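Local coordinates for protein galactose-1-phosphate uridylyltransferase (Bacillus cereus, PDB 4QVU) that is of unknown function but has a HIT-like fold, binds zinc, and may act as a UDP-glucose:hexose-1-phosphate uridylyltransferase, at residues Y185-F197 against E242-K254. Residues are numbered along the deposited sequence; the frame is centred on the assembly and turned at random.
Sequences YIQQTVRYILTDF and EDVKIQLAAYFTK
Tyr192 points from helix 185-195 with one ring face on Leu248 and an edge at Tyr251, its CG anti to the backbone N (chi1 163°). Leu248 CB lies 4.2 Å from the centroid of the Tyr192 ring and almost on its normal, a CH-pi contact over the face. The same ring turns an edge toward the face of Tyr251, an offset edge-to-face pair with planes at 76°. Tyr192 CB in turn sits over the centre of the Tyr251 ring, 3.8 Å from its centroid. Phe252 CE2 stands 3.7 Å above the plane of the Tyr185 ring, over its centre, while Phe252 CZ packs against Gln188 CB. In this HIT-like fold the contact joins helix 241-249 and the type I beta turn Ala249-Phe252 to helix 179-195, with strands 145-150 and 154-159 lining its apolar side; Glu181, a zinc ligand, belongs to helix 179-195. Tyr192 OH donates to Gln247 OE1 (2.6 Å), well off the carbonyl axis (106° at the oxygen). Tyr251 OH donates to Asp196 OD2, also at 2.6 Å, from above the carboxylate plane. Gln188 NE2 meets a lone pair of Tyr251 O at 3.2 Å, and Arg191 NH1 holds Gln188 OE1 at 2.8 Å, fixing the amide's rotation from both ends.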
ATOM      1  N   TYR A 185      -8.639 -23.611  15.961  1.00 76.90           N
ATOM      2  CA  TYR A 185      -8.655 -22.195  15.579  1.00 74.60           C
ATOM      3  C   TYR A 185      -8.973 -22.043  14.091  1.00 75.75           C
ATOM      4  O   TYR A 185      -9.715 -21.126  13.734  1.00 74.52           O
ATOM      5  CB  TYR A 185      -7.321 -21.517  15.925  1.00 74.94           C
ATOM      6  CG  TYR A 185      -7.265 -20.964  17.334  1.00 78.69           C
ATOM      7  CD1 TYR A 185      -7.388 -21.801  18.441  1.00 82.60           C
ATOM      8  CD2 TYR A 185      -7.032 -19.611  17.564  1.00 79.20           C
ATOM      9  CE1 TYR A 185      -7.336 -21.298  19.738  1.00 84.81           C
ATOM     10  CE2 TYR A 185      -6.967 -19.097  18.860  1.00 81.97           C
ATOM     11  CZ  TYR A 185      -7.128 -19.944  19.943  1.00 91.94           C
ATOM     12  OH  TYR A 185      -7.059 -19.454  21.225  1.00 96.76           O
ATOM     13  N   ILE A 186      -8.453 -22.950  13.231  1.00 71.00           N
ATOM     14  CA  ILE A 186      -8.757 -22.920  11.793  1.00 68.32           C
ATOM     15  C   ILE A 186     -10.258 -23.168  11.624  1.00 72.51           C
ATOM     16  O   ILE A 186     -10.936 -22.353  11.009  1.00 71.71           O
ATOM     17  CB  ILE A 186      -7.906 -23.924  10.967  1.00 70.36           C
ATOM     18  CG1 ILE A 186      -6.409 -23.560  10.999  1.00 68.82           C
ATOM     19  CG2 ILE A 186      -8.418 -24.002   9.518  1.00 70.55           C
ATOM     20  CD1 ILE A 186      -5.489 -24.661  10.482  1.00 69.61           C
ATOM     21  N   GLN A 187     -10.783 -24.247  12.241  1.00 70.64           N
ATOM     22  CA  GLN A 187     -12.189 -24.625  12.146  1.00 70.79           C
ATOM     23  C   GLN A 187     -13.110 -23.483  12.585  1.00 74.28           C
ATOM     24  O   GLN A 187     -14.046 -23.187  11.852  1.00 74.73           O
ATOM     25  CB  GLN A 187     -12.490 -25.882  12.956  1.00 73.85           C
ATOM     26  CG  GLN A 187     -13.878 -26.435  12.650  1.00 81.71           C
ATOM     27  CD  GLN A 187     -14.187 -27.717  13.362  1.00 91.31           C
ATOM     28  OE1 GLN A 187     -13.982 -27.858  14.574  1.00 86.27           O
ATOM     29  NE2 GLN A 187     -14.775 -28.646  12.630  1.00 79.93           N
ATOM     30  N   GLN A 188     -12.833 -22.820  13.724  1.00 70.81           N
ATOM     31  CA  GLN A 188     -13.677 -21.720  14.216  1.00 71.32           C
ATOM     32  C   GLN A 188     -13.600 -20.505  13.296  1.00 74.11           C
ATOM     33  O   GLN A 188     -14.647 -19.936  12.982  1.00 75.17           O
ATOM     34  CB  GLN A 188     -13.313 -21.309  15.656  1.00 73.65           C
ATOM     35  CG  GLN A 188     -13.611 -22.381  16.714  1.00 83.96           C
ATOM     36  CD  GLN A 188     -15.032 -22.904  16.637  1.00100.74           C
ATOM     37  OE1 GLN A 188     -15.291 -23.977  16.076  1.00 92.95           O
ATOM     38  NE2 GLN A 188     -15.988 -22.132  17.148  1.00 95.52           N
ATOM     39  N   THR A 189     -12.391 -20.138  12.825  1.00 68.27           N
ATOM     40  CA  THR A 189     -12.222 -18.999  11.930  1.00 66.44           C
ATOM     41  C   THR A 189     -12.967 -19.285  10.622  1.00 70.32           C
ATOM     42  O   THR A 189     -13.657 -18.396  10.142  1.00 71.29           O
ATOM     43  CB  THR A 189     -10.735 -18.663  11.697  1.00 72.63           C
ATOM     44  OG1 THR A 189     -10.055 -18.538  12.957  1.00 67.63           O
ATOM     45  CG2 THR A 189     -10.549 -17.378  10.886  1.00 68.78           C
ATOM     46  N   VAL A 190     -12.882 -20.519  10.088  1.00 66.72           N
ATOM     47  CA  VAL A 190     -13.586 -20.937   8.861  1.00 66.69           C
ATOM     48  C   VAL A 190     -15.108 -20.832   9.093  1.00 72.43           C
ATOM     49  O   VAL A 190     -15.802 -20.224   8.272  1.00 72.67           O
ATOM     50  CB  VAL A 190     -13.156 -22.364   8.407  1.00 70.57           C
ATOM     51  CG1 VAL A 190     -14.180 -23.010   7.468  1.00 71.33           C
ATOM     52  CG2 VAL A 190     -11.772 -22.335   7.766  1.00 68.40           C
ATOM     53  N   ARG A 191     -15.605 -21.376  10.227  1.00 70.23           N
ATOM     54  CA  ARG A 191     -17.019 -21.339  10.620  1.00 72.36           C
ATOM     55  C   ARG A 191     -17.533 -19.902  10.643  1.00 77.88           C
ATOM     56  O   ARG A 191     -18.628 -19.655  10.139  1.00 80.18           O
ATOM     57  CB  ARG A 191     -17.245 -22.008  11.982  1.00 71.04           C
ATOM     58  CG  ARG A 191     -17.311 -23.518  11.889  1.00 75.15           C
ATOM     59  CD  ARG A 191     -17.286 -24.193  13.242  1.00 82.46           C
ATOM     60  NE  ARG A 191     -17.598 -25.617  13.116  1.00 90.38           N
ATOM     61  CZ  ARG A 191     -17.402 -26.522  14.068  1.00100.95           C
ATOM     62  NH1 ARG A 191     -16.844 -26.175  15.221  1.00 84.39           N
ATOM     63  NH2 ARG A 191     -17.728 -27.791  13.862  1.00 87.55           N
ATOM     64  N   TYR A 192     -16.729 -18.957  11.175  1.00 72.04           N
ATOM     65  CA  TYR A 192     -17.073 -17.537  11.227  1.00 71.14           C
ATOM     66  C   TYR A 192     -17.179 -16.952   9.816  1.00 72.89           C
ATOM     67  O   TYR A 192     -18.130 -16.220   9.548  1.00 73.22           O
ATOM     68  CB  TYR A 192     -16.044 -16.745  12.064  1.00 70.95           C
ATOM     69  CG  TYR A 192     -16.092 -15.246  11.849  1.00 71.05           C
ATOM     70  CD1 TYR A 192     -17.114 -14.474  12.398  1.00 74.52           C
ATOM     71  CD2 TYR A 192     -15.120 -14.599  11.091  1.00 69.14           C
ATOM     72  CE1 TYR A 192     -17.171 -13.097  12.187  1.00 74.47           C
ATOM     73  CE2 TYR A 192     -15.170 -13.226  10.869  1.00 68.49           C
ATOM     74  CZ  TYR A 192     -16.198 -12.479  11.418  1.00 75.62           C
ATOM     75  OH  TYR A 192     -16.241 -11.129  11.187  1.00 75.86           O
ATOM     76  N   ILE A 193     -16.208 -17.265   8.931  1.00 67.73           N
ATOM     77  CA  ILE A 193     -16.178 -16.753   7.552  1.00 66.80           C
ATOM     78  C   ILE A 193     -17.428 -17.229   6.798  1.00 75.10           C
ATOM     79  O   ILE A 193     -18.098 -16.412   6.160  1.00 75.66           O
ATOM     80  CB  ILE A 193     -14.877 -17.147   6.797  1.00 66.67           C
ATOM     81  CG1 ILE A 193     -13.652 -16.477   7.454  1.00 64.49           C
ATOM     82  CG2 ILE A 193     -14.970 -16.779   5.299  1.00 65.30           C
ATOM     83  CD1 ILE A 193     -12.329 -16.914   6.934  1.00 63.03           C
ATOM     84  N   LEU A 194     -17.769 -18.516   6.925  1.00 73.51           N
ATOM     85  CA  LEU A 194     -18.920 -19.082   6.228  1.00 75.46           C
ATOM     86  C   LEU A 194     -20.258 -18.626   6.815  1.00 84.88           C
ATOM     87  O   LEU A 194     -21.259 -18.678   6.097  1.00 87.19           O
ATOM     88  CB  LEU A 194     -18.867 -20.620   6.257  1.00 75.74           C
ATOM     89  CG  LEU A 194     -17.694 -21.291   5.549  1.00 77.49           C
ATOM     90  CD1 LEU A 194     -17.768 -22.781   5.708  1.00 78.77           C
ATOM     91  CD2 LEU A 194     -17.646 -20.936   4.069  1.00 77.76           C
ATOM     92  N   THR A 195     -20.281 -18.158   8.089  1.00 82.91           N
ATOM     93  CA  THR A 195     -21.528 -17.795   8.761  1.00 85.35           C
ATOM     94  C   THR A 195     -21.730 -16.271   8.949  1.00 91.03           C
ATOM     95  O   THR A 195     -22.769 -15.775   8.511  1.00 92.77           O
ATOM     96  CB  THR A 195     -21.586 -18.482  10.137  1.00 86.54           C
ATOM     97  OG1 THR A 195     -21.404 -19.883   9.958  1.00 80.75           O
ATOM     98  CG2 THR A 195     -22.888 -18.219  10.889  1.00 86.59           C
ATOM     99  N   ASP A 196     -20.814 -15.550   9.644  1.00 86.57           N
ATOM    100  CA  ASP A 196     -21.063 -14.152   9.998  1.00 86.66           C
ATOM    101  C   ASP A 196     -20.297 -13.122   9.180  1.00 89.64           C
ATOM    102  O   ASP A 196     -20.876 -12.062   8.935  1.00 91.65           O
ATOM    103  CB  ASP A 196     -20.748 -13.911  11.471  1.00 89.00           C
ATOM    104  CG  ASP A 196     -21.794 -14.531  12.387  1.00101.23           C
ATOM    105  OD1 ASP A 196     -22.999 -14.261  12.185  1.00103.78           O
ATOM    106  OD2 ASP A 196     -21.407 -15.257  13.316  1.00107.38           O
ATOM    107  N   PHE A 197     -19.038 -13.379   8.777  1.00 82.98           N
ATOM    108  CA  PHE A 197     -18.275 -12.424   7.968  1.00 79.89           C
ATOM    109  C   PHE A 197     -19.039 -12.129   6.677  1.00 88.31           C
ATOM    110  O   PHE A 197     -19.348 -13.065   5.934  1.00 88.68           O
ATOM    111  CB  PHE A 197     -16.868 -12.975   7.672  1.00 78.33           C
ATOM    112  CG  PHE A 197     -15.924 -12.012   6.983  1.00 76.38           C
ATOM    113  CD1 PHE A 197     -15.255 -11.030   7.706  1.00 77.24           C
ATOM    114  CD2 PHE A 197     -15.655 -12.128   5.622  1.00 76.57           C
ATOM    115  CE1 PHE A 197     -14.359 -10.159   7.072  1.00 76.43           C
ATOM    116  CE2 PHE A 197     -14.760 -11.257   4.989  1.00 77.10           C
ATOM    117  CZ  PHE A 197     -14.113 -10.283   5.717  1.00 74.13           C
ATOM    118  N   GLU A 242     -11.533  -3.547  13.866  1.00 72.75           N
ATOM    119  CA  GLU A 242     -11.933  -3.658  15.262  1.00 74.47           C
ATOM    120  C   GLU A 242     -13.301  -4.324  15.363  1.00 81.37           C
ATOM    121  O   GLU A 242     -13.576  -5.002  16.365  1.00 82.98           O
ATOM    122  CB  GLU A 242     -11.952  -2.274  15.926  1.00 76.57           C
ATOM    123  CG  GLU A 242     -11.706  -2.314  17.425  1.00 91.39           C
ATOM    124  CD  GLU A 242     -10.291  -2.588  17.910  1.00109.08           C
ATOM    125  OE1 GLU A 242      -9.330  -2.102  17.275  1.00 89.31           O
ATOM    126  OE2 GLU A 242     -10.153  -3.197  18.994  1.00113.82           O
ATOM    127  N   ASP A 243     -14.152  -4.152  14.326  1.00 77.96           N
ATOM    128  CA  ASP A 243     -15.489  -4.762  14.302  1.00 79.40           C
ATOM    129  C   ASP A 243     -15.378  -6.252  13.988  1.00 81.52           C
ATOM    130  O   ASP A 243     -16.074  -7.050  14.614  1.00 82.03           O
ATOM    131  CB  ASP A 243     -16.423  -4.055  13.307  1.00 80.99           C
ATOM    132  CG  ASP A 243     -16.891  -2.691  13.770  1.00 87.57           C
ATOM    133  OD1 ASP A 243     -17.041  -2.498  14.998  1.00 89.02           O
ATOM    134  OD2 ASP A 243     -17.176  -1.843  12.907  1.00 92.56           O
ATOM    135  N   VAL A 244     -14.453  -6.624  13.071  1.00 75.39           N
ATOM    136  CA  VAL A 244     -14.159  -8.019  12.700  1.00 73.96           C
ATOM    137  C   VAL A 244     -13.588  -8.731  13.937  1.00 78.17           C
ATOM    138  O   VAL A 244     -14.026  -9.832  14.268  1.00 78.96           O
ATOM    139  CB  VAL A 244     -13.197  -8.090  11.483  1.00 75.18           C
ATOM    140  CG1 VAL A 244     -12.916  -9.534  11.088  1.00 74.78           C
ATOM    141  CG2 VAL A 244     -13.754  -7.310  10.293  1.00 74.07           C
ATOM    142  N   LYS A 245     -12.669  -8.054  14.656  1.00 74.45           N
ATOM    143  CA  LYS A 245     -12.037  -8.529  15.887  1.00 75.49           C
ATOM    144  C   LYS A 245     -13.091  -8.921  16.926  1.00 84.00           C
ATOM    145  O   LYS A 245     -12.997 -10.013  17.486  1.00 85.22           O
ATOM    146  CB  LYS A 245     -11.107  -7.444  16.448  1.00 76.86           C
ATOM    147  CG  LYS A 245     -10.491  -7.762  17.807  1.00 82.04           C
ATOM    148  CD  LYS A 245     -10.015  -6.483  18.435  1.00 88.80           C
ATOM    149  CE  LYS A 245      -9.565  -6.657  19.849  1.00 99.49           C
ATOM    150  NZ  LYS A 245      -9.257  -5.349  20.474  1.00111.30           N
ATOM    151  N   ILE A 246     -14.090  -8.040  17.168  1.00 82.69           N
ATOM    152  CA  ILE A 246     -15.168  -8.247  18.143  1.00 85.30           C
ATOM    153  C   ILE A 246     -16.039  -9.442  17.725  1.00 90.47           C
ATOM    154  O   ILE A 246     -16.277 -10.315  18.560  1.00 91.97           O
ATOM    155  CB  ILE A 246     -16.036  -6.956  18.335  1.00 89.55           C
ATOM    156  CG1 ILE A 246     -15.258  -5.859  19.106  1.00 90.21           C
ATOM    157  CG2 ILE A 246     -17.353  -7.259  19.060  1.00 93.67           C
ATOM    158  CD1 ILE A 246     -15.891  -4.383  19.041  1.00 94.51           C
ATOM    159  N   GLN A 247     -16.522  -9.481  16.460  1.00 86.28           N
ATOM    160  CA  GLN A 247     -17.443 -10.545  16.068  1.00 87.36           C
ATOM    161  C   GLN A 247     -16.720 -11.895  15.884  1.00 90.78           C
ATOM    162  O   GLN A 247     -17.357 -12.919  16.147  1.00 92.49           O
ATOM    163  CB  GLN A 247     -18.289 -10.210  14.832  1.00 88.16           C
ATOM    164  CG  GLN A 247     -17.589  -9.729  13.592  1.00104.80           C
ATOM    165  CD  GLN A 247     -18.607  -9.471  12.504  1.00128.27           C
ATOM    166  OE1 GLN A 247     -18.653 -10.173  11.487  1.00124.62           O
ATOM    167  NE2 GLN A 247     -19.488  -8.500  12.717  1.00121.55           N
ATOM    168  N   LEU A 248     -15.413 -11.917  15.540  1.00 84.45           N
ATOM    169  CA  LEU A 248     -14.684 -13.192  15.467  1.00 83.05           C
ATOM    170  C   LEU A 248     -14.397 -13.714  16.890  1.00 87.85           C
ATOM    171  O   LEU A 248     -14.446 -14.924  17.101  1.00 88.52           O
ATOM    172  CB  LEU A 248     -13.378 -13.088  14.648  1.00 80.32           C
ATOM    173  CG  LEU A 248     -12.430 -14.315  14.639  1.00 83.63           C
ATOM    174  CD1 LEU A 248     -13.100 -15.561  14.084  1.00 83.90           C
ATOM    175  CD2 LEU A 248     -11.184 -14.020  13.874  1.00 82.78           C
ATOM    176  N   ALA A 249     -14.141 -12.807  17.864  1.00 84.46           N
ATOM    177  CA  ALA A 249     -13.858 -13.164  19.261  1.00 85.99           C
ATOM    178  C   ALA A 249     -15.050 -13.891  19.923  1.00 93.07           C
ATOM    179  O   ALA A 249     -14.848 -14.681  20.844  1.00 94.72           O
ATOM    180  CB  ALA A 249     -13.504 -11.921  20.054  1.00 87.22           C
ATOM    181  N   ALA A 250     -16.279 -13.651  19.423  1.00 90.75           N
ATOM    182  CA  ALA A 250     -17.525 -14.264  19.891  1.00 93.10           C
ATOM    183  C   ALA A 250     -17.581 -15.767  19.554  1.00 98.27           C
ATOM    184  O   ALA A 250     -18.465 -16.454  20.058  1.00101.33           O
ATOM    185  CB  ALA A 250     -18.714 -13.549  19.273  1.00 94.05           C
ATOM    186  N   TYR A 251     -16.641 -16.277  18.719  1.00 92.64           N
ATOM    187  CA  TYR A 251     -16.526 -17.694  18.342  1.00 92.44           C
ATOM    188  C   TYR A 251     -15.552 -18.451  19.274  1.00 99.84           C
ATOM    189  O   TYR A 251     -15.425 -19.680  19.178  1.00100.25           O
ATOM    190  CB  TYR A 251     -16.068 -17.830  16.881  1.00 89.95           C
ATOM    191  CG  TYR A 251     -17.211 -17.782  15.897  1.00 90.66           C
ATOM    192  CD1 TYR A 251     -17.853 -16.582  15.603  1.00 92.12           C
ATOM    193  CD2 TYR A 251     -17.649 -18.934  15.252  1.00 91.57           C
ATOM    194  CE1 TYR A 251     -18.927 -16.538  14.719  1.00 92.74           C
ATOM    195  CE2 TYR A 251     -18.721 -18.902  14.363  1.00 92.97           C
ATOM    196  CZ  TYR A 251     -19.358 -17.700  14.100  1.00100.84           C
ATOM    197  OH  TYR A 251     -20.408 -17.656  13.218  1.00103.95           O
ATOM    198  N   PHE A 252     -14.887 -17.718  20.181  1.00 98.34           N
ATOM    199  CA  PHE A 252     -13.934 -18.270  21.142  1.00 99.84           C
ATOM    200  C   PHE A 252     -14.401 -17.949  22.575  1.00111.64           C
ATOM    201  O   PHE A 252     -13.642 -18.124  23.535  1.00113.43           O
ATOM    202  CB  PHE A 252     -12.517 -17.732  20.861  1.00 98.55           C
ATOM    203  CG  PHE A 252     -11.996 -18.094  19.485  1.00 96.51           C
ATOM    204  CD1 PHE A 252     -12.246 -17.274  18.387  1.00 96.52           C
ATOM    205  CD2 PHE A 252     -11.267 -19.262  19.285  1.00 97.27           C
ATOM    206  CE1 PHE A 252     -11.805 -17.631  17.112  1.00 94.66           C
ATOM    207  CE2 PHE A 252     -10.802 -19.606  18.012  1.00 97.38           C
ATOM    208  CZ  PHE A 252     -11.075 -18.788  16.934  1.00 93.46           C
ATOM    209  N   THR A 253     -15.682 -17.543  22.716  1.00112.21           N
ATOM    210  CA  THR A 253     -16.303 -17.226  24.004  1.00116.34           C
ATOM    211  C   THR A 253     -16.587 -18.539  24.772  1.00124.33           C
ATOM    212  O   THR A 253     -16.737 -18.507  25.996  1.00127.78           O
ATOM    213  CB  THR A 253     -17.576 -16.365  23.811  1.00127.31           C
ATOM    214  OG1 THR A 253     -17.981 -15.839  25.074  1.00133.49           O
ATOM    215  CG2 THR A 253     -18.742 -17.127  23.163  1.00126.01           C
ATOM    216  N   LYS A 254     -16.644 -19.682  24.049  1.00120.13           N
ATOM    217  CA  LYS A 254     -16.892 -21.012  24.611  1.00152.93           C
ATOM    218  C   LYS A 254     -15.663 -21.907  24.445  1.00166.27           C
ATOM    219  O   LYS A 254     -14.788 -21.929  25.309  1.00122.38           O
ATOM    220  CB  LYS A 254     -18.113 -21.658  23.938  1.00156.31           C
TER